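Local coordinates for putative fimbrium tip subunit Fim1C (Bacteroides ovatus, PDB 4EPS), which is probably a component of the fimbrial tip, at the end of cell-surface filaments that mediate cell adhesion and biofilm formation, at residues G100-D103 / D108-A111; V297-N302 / L385-Y390; V194-D199 / D216-L221. One frame throughout, in Å; residues are numbered along the deposited sequence.

Contact 1: residues G100-D103 / D108-A111; sequences GKTD and DFFA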
ATOM      1  N   GLY A 100      35.202  46.996  29.891  1.00 40.13           N
ATOM      2  CA  GLY A 100      34.851  47.686  28.658  1.00 39.89           C
ATOM      3  C   GLY A 100      33.752  47.021  27.857  1.00 42.08           C
ATOM      4  O   GLY A 100      33.483  47.442  26.729  1.00 42.14           O
ATOM      5  N   LYS A 101      33.069  46.002  28.436  1.00 35.27           N
ATOM      6  CA  LYS A 101      32.016  45.312  27.695  1.00 33.47           C
ATOM      7  C   LYS A 101      30.599  45.824  28.045  1.00 37.13           C
ATOM      8  O   LYS A 101      29.612  45.314  27.497  1.00 35.95           O
ATOM      9  CB  LYS A 101      32.118  43.785  27.893  1.00 34.69           C
ATOM     10  CG  LYS A 101      33.442  43.172  27.435  1.00 42.47           C
ATOM     11  CD  LYS A 101      33.709  43.421  25.967  1.00 53.84           C
ATOM     12  CE  LYS A 101      34.781  42.535  25.385  1.00 61.55           C
ATOM     13  NZ  LYS A 101      34.876  42.731  23.911  1.00 58.92           N
ATOM     14  N   THR A 102      30.497  46.844  28.921  1.00 34.58           N
ATOM     15  CA  THR A 102      29.207  47.424  29.313  1.00 34.68           C
ATOM     16  C   THR A 102      29.176  48.925  28.991  1.00 40.37           C
ATOM     17  O   THR A 102      30.230  49.548  28.887  1.00 40.18           O
ATOM     18  CB  THR A 102      28.895  47.147  30.792  1.00 41.42           C
ATOM     19  OG1 THR A 102      29.915  47.727  31.589  1.00 37.96           O
ATOM     20  CG2 THR A 102      28.782  45.642  31.104  1.00 35.88           C
ATOM     21  N   ASP A 103      27.968  49.487  28.815  1.00 37.41           N
ATOM     22  CA  ASP A 103      27.768  50.901  28.485  1.00 37.66           C
ATOM     23  C   ASP A 103      26.728  51.538  29.404  1.00 43.27           C
ATOM     24  O   ASP A 103      25.531  51.232  29.313  1.00 41.12           O
ATOM     25  CB  ASP A 103      27.344  51.043  27.012  1.00 39.35           C
ATOM     26  CG  ASP A 103      27.177  52.469  26.487  1.00 52.26           C
ATOM     27  OD1 ASP A 103      27.599  53.415  27.182  1.00 50.47           O
ATOM     28  OD2 ASP A 103      26.677  52.628  25.351  1.00 60.72           O
ATOM     29  N   ASP A 108      21.646  50.909  25.613  1.00 42.94           N
ATOM     30  CA  ASP A 108      21.865  49.457  25.567  1.00 39.40           C
ATOM     31  C   ASP A 108      23.093  49.113  26.415  1.00 37.49           C
ATOM     32  O   ASP A 108      24.229  49.256  25.954  1.00 34.52           O
ATOM     33  CB  ASP A 108      22.007  48.971  24.107  1.00 40.70           C
ATOM     34  CG  ASP A 108      22.321  47.487  23.919  1.00 44.27           C
ATOM     35  OD1 ASP A 108      22.235  46.721  24.914  1.00 42.70           O
ATOM     36  OD2 ASP A 108      22.686  47.102  22.797  1.00 48.37           O
ATOM     37  N   PHE A 109      22.862  48.641  27.661  1.00 32.38           N
ATOM     38  CA  PHE A 109      23.949  48.332  28.600  1.00 31.22           C
ATOM     39  C   PHE A 109      24.973  47.320  28.055  1.00 33.26           C
ATOM     40  O   PHE A 109      26.142  47.410  28.415  1.00 32.96           O
ATOM     41  CB  PHE A 109      23.374  47.809  29.920  1.00 31.84           C
ATOM     42  CG  PHE A 109      24.367  47.560  31.039  1.00 32.23           C
ATOM     43  CD1 PHE A 109      24.894  48.619  31.774  1.00 34.14           C
ATOM     44  CD2 PHE A 109      24.716  46.264  31.403  1.00 32.29           C
ATOM     45  CE1 PHE A 109      25.785  48.389  32.827  1.00 35.28           C
ATOM     46  CE2 PHE A 109      25.580  46.029  32.481  1.00 35.02           C
ATOM     47  CZ  PHE A 109      26.108  47.095  33.191  1.00 34.26           C
ATOM     48  N   PHE A 110      24.540  46.333  27.243  1.00 29.35           N
ATOM     49  CA  PHE A 110      25.484  45.333  26.741  1.00 28.69           C
ATOM     50  C   PHE A 110      25.896  45.561  25.257  1.00 34.90           C
ATOM     51  O   PHE A 110      26.426  44.640  24.622  1.00 32.40           O
ATOM     52  CB  PHE A 110      24.899  43.924  26.916  1.00 28.75           C
ATOM     53  CG  PHE A 110      24.740  43.480  28.356  1.00 28.18           C
ATOM     54  CD1 PHE A 110      25.852  43.142  29.127  1.00 30.05           C
ATOM     55  CD2 PHE A 110      23.476  43.330  28.917  1.00 26.94           C
ATOM     56  CE1 PHE A 110      25.702  42.679  30.445  1.00 29.57           C
ATOM     57  CE2 PHE A 110      23.323  42.875  30.234  1.00 28.48           C
ATOM     58  CZ  PHE A 110      24.435  42.539  30.984  1.00 27.20           C
ATOM     59  N   ALA A 111      25.683  46.780  24.722  1.00 34.65           N
ATOM     60  CA  ALA A 111      26.065  47.109  23.337  1.00 35.00           C
ATOM     61  C   ALA A 111      27.548  46.729  23.026  1.00 38.77           C
ATOM     62  O   ALA A 111      27.748  46.057  22.004  1.00 38.22           O
ATOM     63  CB  ALA A 111      25.821  48.588  23.041  1.00 36.07           C
TER
HETATM   64  O   HOH W   1      24.422  51.529  24.506  1.00 50.86           O
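Thr102 lies over one face of the Phe109 ring, the two side chains extending alongside each other in the same sense. Its CB stands 3.9 Å from the centroid of that ring, 19° off the normal and displaced toward the rim, a CH-pi contact. The methyl carries the overlap outward: with CG2 anti to the carbonyl carbon and OG1 between N and C (chi1 60°), Thr102 CG2 comes within 3.5 Å of Phe109 CE2. A small branched residue suits this place, since it covers ring carbon with its methyl and still passes close to the backbone. There Asp103 N donates to Phe109 O at 2.8 Å, and Thr102 CA adds a CA-H...O contact to the same oxygen at 3.2 Å. Both segments belong to one loop of the fimbrillin-like region, running from strand 87-92 to helix 111-115. A type I beta turn from Asp108 to Ala111 leads into that helix, with Phe110 at its N-cap, and Asp108 OD1 accepts from Phe110 N at 3.3 Å, from above the carboxylate plane, in an Asx turn. Asp108 OD2 forms a salt bridge with Arg158. Water 1 donates to both sides, to Asp103 OD2 at 2.6 Å and to Asp108 O at 2.7 Å, while Asp103 OD1 takes the amides of Ile105 and Gly106; both Asp103 oxygens are thus engaged, one by backbone amides, one by the water bridging to the 108-111 turn. Within the turn, Phe109 CD2 sits above the centre of the Phe110 ring; beyond the loop, Phe109 stacks on Tyr89 and meets Phe49 edge-to-face.

Contact 2: residues V297-N302 / L385-Y390; sequences VCWVGN and LRFLGY. With SO4 (sulfate ion), chain H.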
ATOM      1  N   VAL A 297      17.832  -6.154   0.321  1.00 16.53           N
ATOM      2  CA  VAL A 297      17.035  -6.646   1.460  1.00 15.67           C
ATOM      3  C   VAL A 297      16.980  -8.160   1.336  1.00 19.95           C
ATOM      4  O   VAL A 297      16.534  -8.676   0.296  1.00 19.92           O
ATOM      5  CB  VAL A 297      15.619  -6.014   1.448  1.00 18.42           C
ATOM      6  CG1 VAL A 297      14.722  -6.645   2.531  1.00 18.00           C
ATOM      7  CG2 VAL A 297      15.709  -4.489   1.643  1.00 18.22           C
ATOM      8  N   CYS A 298      17.445  -8.883   2.372  1.00 18.18           N
ATOM      9  CA  CYS A 298      17.501 -10.350   2.270  1.00 18.78           C
ATOM     10  C   CYS A 298      16.565 -11.060   3.247  1.00 22.83           C
ATOM     11  O   CYS A 298      16.389 -12.280   3.142  1.00 20.68           O
ATOM     12  CB  CYS A 298      18.953 -10.812   2.443  1.00 20.65           C
ATOM     13  SG  CYS A 298      19.645 -10.434   4.079  1.00 24.67           S
ATOM     14  N   TRP A 299      15.870 -10.323   4.120  1.00 20.46           N
ATOM     15  CA  TRP A 299      14.925 -10.930   5.083  1.00 21.18           C
ATOM     16  C   TRP A 299      14.042  -9.809   5.614  1.00 22.80           C
ATOM     17  O   TRP A 299      14.543  -8.720   5.851  1.00 22.39           O
ATOM     18  CB  TRP A 299      15.691 -11.639   6.222  1.00 21.28           C
ATOM     19  CG  TRP A 299      14.818 -12.480   7.111  1.00 23.72           C
ATOM     20  CD1 TRP A 299      14.467 -13.793   6.940  1.00 26.76           C
ATOM     21  CD2 TRP A 299      14.212 -12.053   8.335  1.00 23.87           C
ATOM     22  NE1 TRP A 299      13.674 -14.209   7.999  1.00 26.86           N
ATOM     23  CE2 TRP A 299      13.486 -13.150   8.855  1.00 28.38           C
ATOM     24  CE3 TRP A 299      14.229 -10.845   9.053  1.00 25.65           C
ATOM     25  CZ2 TRP A 299      12.831 -13.087  10.089  1.00 28.87           C
ATOM     26  CZ3 TRP A 299      13.573 -10.783  10.273  1.00 27.90           C
ATOM     27  CH2 TRP A 299      12.848 -11.882  10.758  1.00 29.11           C
ATOM     28  N   VAL A 300      12.744 -10.033   5.713  1.00 20.07           N
ATOM     29  CA  VAL A 300      11.798  -8.988   6.157  1.00 20.19           C
ATOM     30  C   VAL A 300      11.141  -9.432   7.470  1.00 24.54           C
ATOM     31  O   VAL A 300      10.617 -10.542   7.545  1.00 22.06           O
ATOM     32  CB  VAL A 300      10.733  -8.677   5.057  1.00 23.23           C
ATOM     33  CG1 VAL A 300       9.669  -7.664   5.563  1.00 22.80           C
ATOM     34  CG2 VAL A 300      11.405  -8.159   3.782  1.00 22.60           C
ATOM     35  N   GLY A 301      11.173  -8.565   8.468  1.00 22.77           N
ATOM     36  CA  GLY A 301      10.576  -8.861   9.764  1.00 23.66           C
ATOM     37  C   GLY A 301      11.430  -8.327  10.887  1.00 27.78           C
ATOM     38  O   GLY A 301      12.450  -7.668  10.644  1.00 27.01           O
ATOM     39  N   ASN A 302      11.021  -8.597  12.128  1.00 23.85           N
ATOM     40  CA  ASN A 302      11.779  -8.134  13.290  1.00 23.83           C
ATOM     41  C   ASN A 302      12.852  -9.205  13.558  1.00 25.84           C
ATOM     42  O   ASN A 302      12.469 -10.328  13.895  1.00 24.44           O
ATOM     43  CB  ASN A 302      10.827  -7.916  14.495  1.00 25.59           C
ATOM     44  CG  ASN A 302      11.501  -7.376  15.730  1.00 36.76           C
ATOM     45  OD1 ASN A 302      12.674  -7.628  15.972  1.00 32.89           O
ATOM     46  ND2 ASN A 302      10.760  -6.653  16.573  1.00 27.42           N
ATOM     47  N   LEU A 385      21.215 -22.404  14.002  1.00 25.11           N
ATOM     48  CA  LEU A 385      20.125 -21.939  13.125  1.00 25.27           C
ATOM     49  C   LEU A 385      19.517 -20.595  13.570  1.00 25.50           C
ATOM     50  O   LEU A 385      18.715 -20.019  12.839  1.00 24.20           O
ATOM     51  CB  LEU A 385      19.027 -23.010  13.031  1.00 27.17           C
ATOM     52  CG  LEU A 385      19.444 -24.356  12.345  1.00 32.93           C
ATOM     53  CD1 LEU A 385      18.269 -25.336  12.288  1.00 33.61           C
ATOM     54  CD2 LEU A 385      19.998 -24.131  10.945  1.00 34.44           C
ATOM     55  N   ARG A 386      19.937 -20.062  14.723  1.00 23.21           N
ATOM     56  CA  ARG A 386      19.393 -18.791  15.237  1.00 22.63           C
ATOM     57  C   ARG A 386      20.039 -17.555  14.614  1.00 25.95           C
ATOM     58  O   ARG A 386      21.242 -17.555  14.338  1.00 24.76           O
ATOM     59  CB  ARG A 386      19.568 -18.696  16.773  1.00 22.78           C
ATOM     60  CG  ARG A 386      19.096 -19.925  17.573  1.00 25.91           C
ATOM     61  CD  ARG A 386      17.623 -20.222  17.325  1.00 26.27           C
ATOM     62  NE  ARG A 386      17.133 -21.283  18.206  1.00 27.64           N
ATOM     63  CZ  ARG A 386      15.995 -21.933  18.019  1.00 39.44           C
ATOM     64  NH1 ARG A 386      15.251 -21.688  16.947  1.00 31.39           N
ATOM     65  NH2 ARG A 386      15.613 -22.868  18.879  1.00 31.02           N
ATOM     66  N   PHE A 387      19.248 -16.479  14.456  1.00 22.82           N
ATOM     67  CA  PHE A 387      19.744 -15.191  13.932  1.00 22.47           C
ATOM     68  C   PHE A 387      20.427 -14.452  15.056  1.00 26.10           C
ATOM     69  O   PHE A 387      19.733 -13.893  15.911  1.00 26.03           O
ATOM     70  CB  PHE A 387      18.575 -14.343  13.413  1.00 23.78           C
ATOM     71  CG  PHE A 387      17.971 -14.691  12.082  1.00 23.87           C
ATOM     72  CD1 PHE A 387      18.206 -15.929  11.493  1.00 25.77           C
ATOM     73  CD2 PHE A 387      17.180 -13.770  11.404  1.00 25.67           C
ATOM     74  CE1 PHE A 387      17.657 -16.245  10.252  1.00 27.26           C
ATOM     75  CE2 PHE A 387      16.623 -14.091  10.163  1.00 27.34           C
ATOM     76  CZ  PHE A 387      16.875 -15.319   9.592  1.00 25.48           C
ATOM     77  N   LEU A 388      21.768 -14.462  15.091  1.00 22.23           N
ATOM     78  CA  LEU A 388      22.524 -13.860  16.209  1.00 21.17           C
ATOM     79  C   LEU A 388      23.759 -13.100  15.778  1.00 24.34           C
ATOM     80  O   LEU A 388      24.611 -12.818  16.619  1.00 23.62           O
ATOM     81  CB  LEU A 388      22.952 -14.993  17.194  1.00 21.33           C
ATOM     82  CG  LEU A 388      21.796 -15.617  18.007  1.00 24.81           C
ATOM     83  CD1 LEU A 388      22.225 -16.920  18.648  1.00 24.71           C
ATOM     84  CD2 LEU A 388      21.268 -14.625  19.060  1.00 25.96           C
ATOM     85  N   GLY A 389      23.874 -12.771  14.488  1.00 21.64           N
ATOM     86  CA  GLY A 389      25.056 -12.078  13.983  1.00 21.02           C
ATOM     87  C   GLY A 389      25.341 -10.756  14.678  1.00 24.35           C
ATOM     88  O   GLY A 389      26.498 -10.467  14.991  1.00 24.56           O
ATOM     89  N   TYR A 390      24.301  -9.954  14.948  1.00 22.35           N
ATOM     90  CA  TYR A 390      24.548  -8.663  15.612  1.00 22.37           C
ATOM     91  C   TYR A 390      25.135  -8.914  17.019  1.00 26.07           C
ATOM     92  O   TYR A 390      26.187  -8.344  17.371  1.00 25.63           O
ATOM     93  CB  TYR A 390      23.303  -7.761  15.671  1.00 23.44           C
ATOM     94  CG  TYR A 390      23.699  -6.449  16.314  1.00 25.32           C
ATOM     95  CD1 TYR A 390      24.429  -5.499  15.604  1.00 26.81           C
ATOM     96  CD2 TYR A 390      23.516  -6.241  17.682  1.00 26.63           C
ATOM     97  CE1 TYR A 390      24.883  -4.325  16.213  1.00 27.32           C
ATOM     98  CE2 TYR A 390      23.981  -5.079  18.306  1.00 27.95           C
ATOM     99  CZ  TYR A 390      24.670  -4.130  17.571  1.00 30.85           C
ATOM    100  OH  TYR A 390      25.159  -3.004  18.184  1.00 32.32           O
TER
HETATM  101  S   SO4 H 607      12.446 -24.263  17.802  0.50 54.59           S
HETATM  102  O1  SO4 H 607      12.569 -25.476  16.988  0.50 56.81           O
HETATM  103  O2  SO4 H 607      11.051 -24.072  18.244  0.50 52.52           O
HETATM  104  O3  SO4 H 607      13.320 -24.392  18.971  0.50 50.83           O
HETATM  105  O4  SO4 H 607      12.844 -23.109  16.983  0.50 55.53           O
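Trp299 belongs to a classic beta bulge near the end of strand 293-300, where it and Cys298 both face Leu335, and the partner it meets, Phe387, comes from the extended loop just before Leu388, the N-cap of helix 389-403. No hydrogen bond joins the two segments; the contact is made by two aromatic side chains. The edge of Phe387 is directed at the face of the indole, with the ring planes at 71° and the centroids of the phenyl and five-membered rings 4.8 Å apart. Phe387 CE2 leads, standing over the middle of the indole and 3.5 Å from Trp299 CE2, while Phe387 CZ lies 3.7 Å from Trp299 NE1. CG anti to the backbone N (chi1 -170°) sends the indole of Trp299 toward the loop, and chi2 of 88° turns its face to Phe387. A CB at Gly301 would jam against the preceding carbonyl O at these backbone angles, and would also crowd Trp299 CH2. Taking the indole away, as with an alanine here, is likely to open a gap beside Phe387 CE2 and leave the phenyl ring freer to turn. Leu308 and Leu335 touch both side chains, and Tyr309 OH bonds to Phe387 N, helping to place the loop. Next to Phe387 but turned elsewhere, Arg386 grips a sulfate, probably from the crystallisation liquor, along the guanidinium edge: NH1 donates to O4 and NH2 to O3, each at 2.8 Å, while NE forms a salt bridge with Glu378. What results is a T-shaped aromatic pair, joining the antiparallel sheet that contains strand 293-300 to the loop leading into helix 389-403.

Contact 3: residues V194-D199 / D216-L221; sequences VAFYLD and DEYRLL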
ATOM      1  N   VAL A 194      26.899  15.053   3.786  1.00 28.62           N
ATOM      2  CA  VAL A 194      26.488  16.445   4.037  1.00 27.32           C
ATOM      3  C   VAL A 194      27.691  17.295   4.430  1.00 30.06           C
ATOM      4  O   VAL A 194      28.390  16.980   5.390  1.00 29.68           O
ATOM      5  CB  VAL A 194      25.355  16.549   5.109  1.00 29.11           C
ATOM      6  CG1 VAL A 194      25.004  18.017   5.410  1.00 27.98           C
ATOM      7  CG2 VAL A 194      24.114  15.792   4.653  1.00 28.38           C
ATOM      8  N   ALA A 195      27.865  18.417   3.738  1.00 27.62           N
ATOM      9  CA  ALA A 195      28.910  19.373   4.084  1.00 27.76           C
ATOM     10  C   ALA A 195      28.414  20.747   3.764  1.00 28.28           C
ATOM     11  O   ALA A 195      27.780  20.952   2.723  1.00 29.30           O
ATOM     12  CB  ALA A 195      30.206  19.085   3.317  1.00 29.26           C
ATOM     13  N   PHE A 196      28.710  21.690   4.652  1.00 24.91           N
ATOM     14  CA  PHE A 196      28.385  23.097   4.431  1.00 23.89           C
ATOM     15  C   PHE A 196      29.664  23.922   4.323  1.00 28.69           C
ATOM     16  O   PHE A 196      30.628  23.664   5.051  1.00 28.44           O
ATOM     17  CB  PHE A 196      27.491  23.642   5.555  1.00 25.15           C
ATOM     18  CG  PHE A 196      26.138  22.988   5.648  1.00 25.24           C
ATOM     19  CD1 PHE A 196      25.081  23.430   4.863  1.00 26.47           C
ATOM     20  CD2 PHE A 196      25.918  21.936   6.537  1.00 26.61           C
ATOM     21  CE1 PHE A 196      23.822  22.828   4.958  1.00 27.45           C
ATOM     22  CE2 PHE A 196      24.653  21.341   6.640  1.00 27.55           C
ATOM     23  CZ  PHE A 196      23.625  21.778   5.836  1.00 25.20           C
ATOM     24  N   TYR A 197      29.636  24.954   3.458  1.00 25.91           N
ATOM     25  CA  TYR A 197      30.758  25.843   3.187  1.00 26.23           C
ATOM     26  C   TYR A 197      30.349  27.293   3.220  1.00 30.31           C
ATOM     27  O   TYR A 197      29.279  27.640   2.725  1.00 29.04           O
ATOM     28  CB  TYR A 197      31.352  25.557   1.792  1.00 27.35           C
ATOM     29  CG  TYR A 197      31.794  24.121   1.632  1.00 31.31           C
ATOM     30  CD1 TYR A 197      33.079  23.724   1.994  1.00 34.14           C
ATOM     31  CD2 TYR A 197      30.927  23.158   1.128  1.00 31.73           C
ATOM     32  CE1 TYR A 197      33.482  22.391   1.886  1.00 35.66           C
ATOM     33  CE2 TYR A 197      31.324  21.825   0.996  1.00 33.95           C
ATOM     34  CZ  TYR A 197      32.605  21.451   1.370  1.00 42.06           C
ATOM     35  OH  TYR A 197      33.002  20.145   1.235  1.00 43.37           O
ATOM     36  N   LEU A 198      31.251  28.154   3.705  1.00 27.76           N
ATOM     37  CA  LEU A 198      31.009  29.582   3.673  1.00 29.23           C
ATOM     38  C   LEU A 198      31.520  30.200   2.358  1.00 33.73           C
ATOM     39  O   LEU A 198      32.709  30.062   2.044  1.00 33.83           O
ATOM     40  CB  LEU A 198      31.692  30.274   4.873  1.00 30.54           C
ATOM     41  CG  LEU A 198      31.182  31.666   5.258  1.00 34.98           C
ATOM     42  CD1 LEU A 198      29.774  31.596   5.798  1.00 35.59           C
ATOM     43  CD2 LEU A 198      32.072  32.272   6.312  1.00 37.63           C
ATOM     44  N   ASP A 199      30.604  30.880   1.618  1.00 32.08           N
ATOM     45  CA  ASP A 199      30.792  31.637   0.371  0.50 33.54           C
ATOM     46  C   ASP A 199      31.249  30.807  -0.842  1.00 39.12           C
ATOM     47  O   ASP A 199      30.734  31.047  -1.933  1.00 40.22           O
ATOM     48  CB  ASP A 199      31.738  32.823   0.579  0.50 36.09           C
ATOM     49  CG  ASP A 199      31.148  33.887   1.486  0.50 50.04           C
ATOM     50  OD1 ASP A 199      30.150  34.528   1.085  0.50 51.22           O
ATOM     51  OD2 ASP A 199      31.691  34.088   2.592  0.50 58.20           O
ATOM     52  N   ASP A 216      15.974  16.635  13.049  1.00 29.76           N
ATOM     53  CA  ASP A 216      16.679  16.386  11.779  1.00 26.51           C
ATOM     54  C   ASP A 216      16.897  17.726  11.029  1.00 26.33           C
ATOM     55  O   ASP A 216      16.450  17.905   9.884  1.00 25.37           O
ATOM     56  CB  ASP A 216      15.967  15.352  10.871  1.00 27.50           C
ATOM     57  CG  ASP A 216      16.720  15.081   9.576  1.00 31.16           C
ATOM     58  OD1 ASP A 216      17.977  15.139   9.589  1.00 31.65           O
ATOM     59  OD2 ASP A 216      16.059  14.894   8.532  1.00 36.37           O
ATOM     60  N   GLU A 217      17.594  18.658  11.679  1.00 22.44           N
ATOM     61  CA  GLU A 217      17.847  19.948  11.041  1.00 22.28           C
ATOM     62  C   GLU A 217      19.167  20.480  11.569  1.00 25.17           C
ATOM     63  O   GLU A 217      19.621  20.059  12.653  1.00 24.00           O
ATOM     64  CB  GLU A 217      16.663  20.943  11.259  1.00 24.78           C
ATOM     65  CG  GLU A 217      16.504  21.445  12.672  1.00 34.23           C
ATOM     66  CD  GLU A 217      15.299  22.323  12.961  1.00 47.56           C
ATOM     67  OE1 GLU A 217      14.361  22.378  12.135  1.00 39.59           O
ATOM     68  OE2 GLU A 217      15.292  22.943  14.047  1.00 41.10           O
ATOM     69  N   TYR A 218      19.792  21.378  10.794  1.00 20.86           N
ATOM     70  CA  TYR A 218      21.077  21.979  11.155  1.00 21.36           C
ATOM     71  C   TYR A 218      20.862  23.410  11.562  1.00 25.73           C
ATOM     72  O   TYR A 218      20.065  24.099  10.915  1.00 25.21           O
ATOM     73  CB  TYR A 218      22.070  21.936   9.984  1.00 22.22           C
ATOM     74  CG  TYR A 218      22.426  20.531   9.548  1.00 24.45           C
ATOM     75  CD1 TYR A 218      21.583  19.809   8.706  1.00 26.22           C
ATOM     76  CD2 TYR A 218      23.584  19.905  10.013  1.00 25.54           C
ATOM     77  CE1 TYR A 218      21.914  18.515   8.287  1.00 27.09           C
ATOM     78  CE2 TYR A 218      23.920  18.609   9.603  1.00 25.58           C
ATOM     79  CZ  TYR A 218      23.080  17.925   8.741  1.00 31.78           C
ATOM     80  OH  TYR A 218      23.372  16.642   8.350  1.00 37.00           O
ATOM     81  N   ARG A 219      21.561  23.855  12.608  1.00 22.08           N
ATOM     82  CA  ARG A 219      21.444  25.227  13.140  1.00 22.55           C
ATOM     83  C   ARG A 219      22.803  25.859  13.232  1.00 26.46           C
ATOM     84  O   ARG A 219      23.773  25.203  13.603  1.00 25.35           O
ATOM     85  CB  ARG A 219      20.733  25.228  14.514  1.00 22.89           C
ATOM     86  CG  ARG A 219      19.303  24.693  14.397  1.00 33.64           C
ATOM     87  CD  ARG A 219      18.380  25.117  15.520  1.00 41.17           C
ATOM     88  NE  ARG A 219      18.611  24.382  16.764  1.00 44.27           N
ATOM     89  CZ  ARG A 219      17.984  23.264  17.121  1.00 59.05           C
ATOM     90  NH1 ARG A 219      17.082  22.703  16.310  1.00 46.07           N
ATOM     91  NH2 ARG A 219      18.263  22.685  18.278  1.00 43.45           N
ATOM     92  N   LEU A 220      22.895  27.135  12.861  1.00 21.74           N
ATOM     93  CA  LEU A 220      24.160  27.842  12.890  1.00 21.98           C
ATOM     94  C   LEU A 220      23.935  29.279  13.295  1.00 24.25           C
ATOM     95  O   LEU A 220      23.222  29.993  12.590  1.00 21.50           O
ATOM     96  CB  LEU A 220      24.818  27.786  11.488  1.00 22.66           C
ATOM     97  CG  LEU A 220      26.180  28.466  11.354  1.00 26.47           C
ATOM     98  CD1 LEU A 220      27.278  27.594  12.001  1.00 27.02           C
ATOM     99  CD2 LEU A 220      26.516  28.662   9.895  1.00 29.82           C
ATOM    100  N   LEU A 221      24.551  29.706  14.399  1.00 21.59           N
ATOM    101  CA  LEU A 221      24.491  31.113  14.797  1.00 22.66           C
ATOM    102  C   LEU A 221      25.327  31.959  13.838  1.00 26.63           C
ATOM    103  O   LEU A 221      26.422  31.534  13.441  1.00 24.36           O
ATOM    104  CB  LEU A 221      25.004  31.316  16.234  1.00 22.58           C
ATOM    105  CG  LEU A 221      24.187  30.622  17.325  1.00 25.46           C
ATOM    106  CD1 LEU A 221      25.044  30.447  18.576  1.00 25.25           C
ATOM    107  CD2 LEU A 221      22.894  31.384  17.624  1.00 25.90           C
TER
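Phe196 turns the edge of its ring to the face of Tyr218, a T-shaped pair with centroids 5.1 Å apart and planes at 64°. Phe196 CE2 stands above the centre of the tyrosine ring, 3.8 Å from Tyr218 CG. At the far end of that ring Val194 points back toward the phenol, its CG1 3.8 Å from Tyr218 CZ and 3.6 Å from Tyr218 OH, so a branched aliphatic side chain fills in beside it. In Tyr218 CG is anti to the carbonyl carbon (chi1 -63°), which carries the ring across to both partners. A tyrosine can serve the two at once: its ring gives Phe196 a flat face and its length reaches Val194. On the same strand, the alternation of side chains places Glu217 and Arg219 away from this apolar cluster, and Arg219 NH1 forms a salt bridge with Glu217 OE2 at 2.9 Å. The network spreads further, Arg219 also pairing with Asp212 and Glu217 with Lys215 and Arg254. A G1 beta bulge, in which Asp216 and Glu217 both face Asp212, starts the strand. The CA atoms of Phe196 and Tyr218 are 10.0 Å apart, as befits two strands that each pair antiparallel with 206-212; strand 229-234 borders 195-198, strand 148-174 borders 217-222, and Leu166, Pro209 and Ile230 pack round the cluster.

How the contacts relate
All three contacts are partly buried, and they share no helix or strand. Contacts 1 and 3 lie on the same side of the chain's centre and within one fimbrillin-like range, their centres about 31 Å apart; contact 2 is on the opposite side, its centre about 63 Å from that of contact 1. Contact 1 is local, joining two parts of one loop by a backbone hydrogen bond, a water bridge and a CH-pi contact. Contacts 2 and 3 have no hydrogen bond across them and both rely on edge-to-face aromatics, but contact 3 links strands that share a neighbour, whereas contact 2 joins strand and loop segments lying 83 residues apart in the chain.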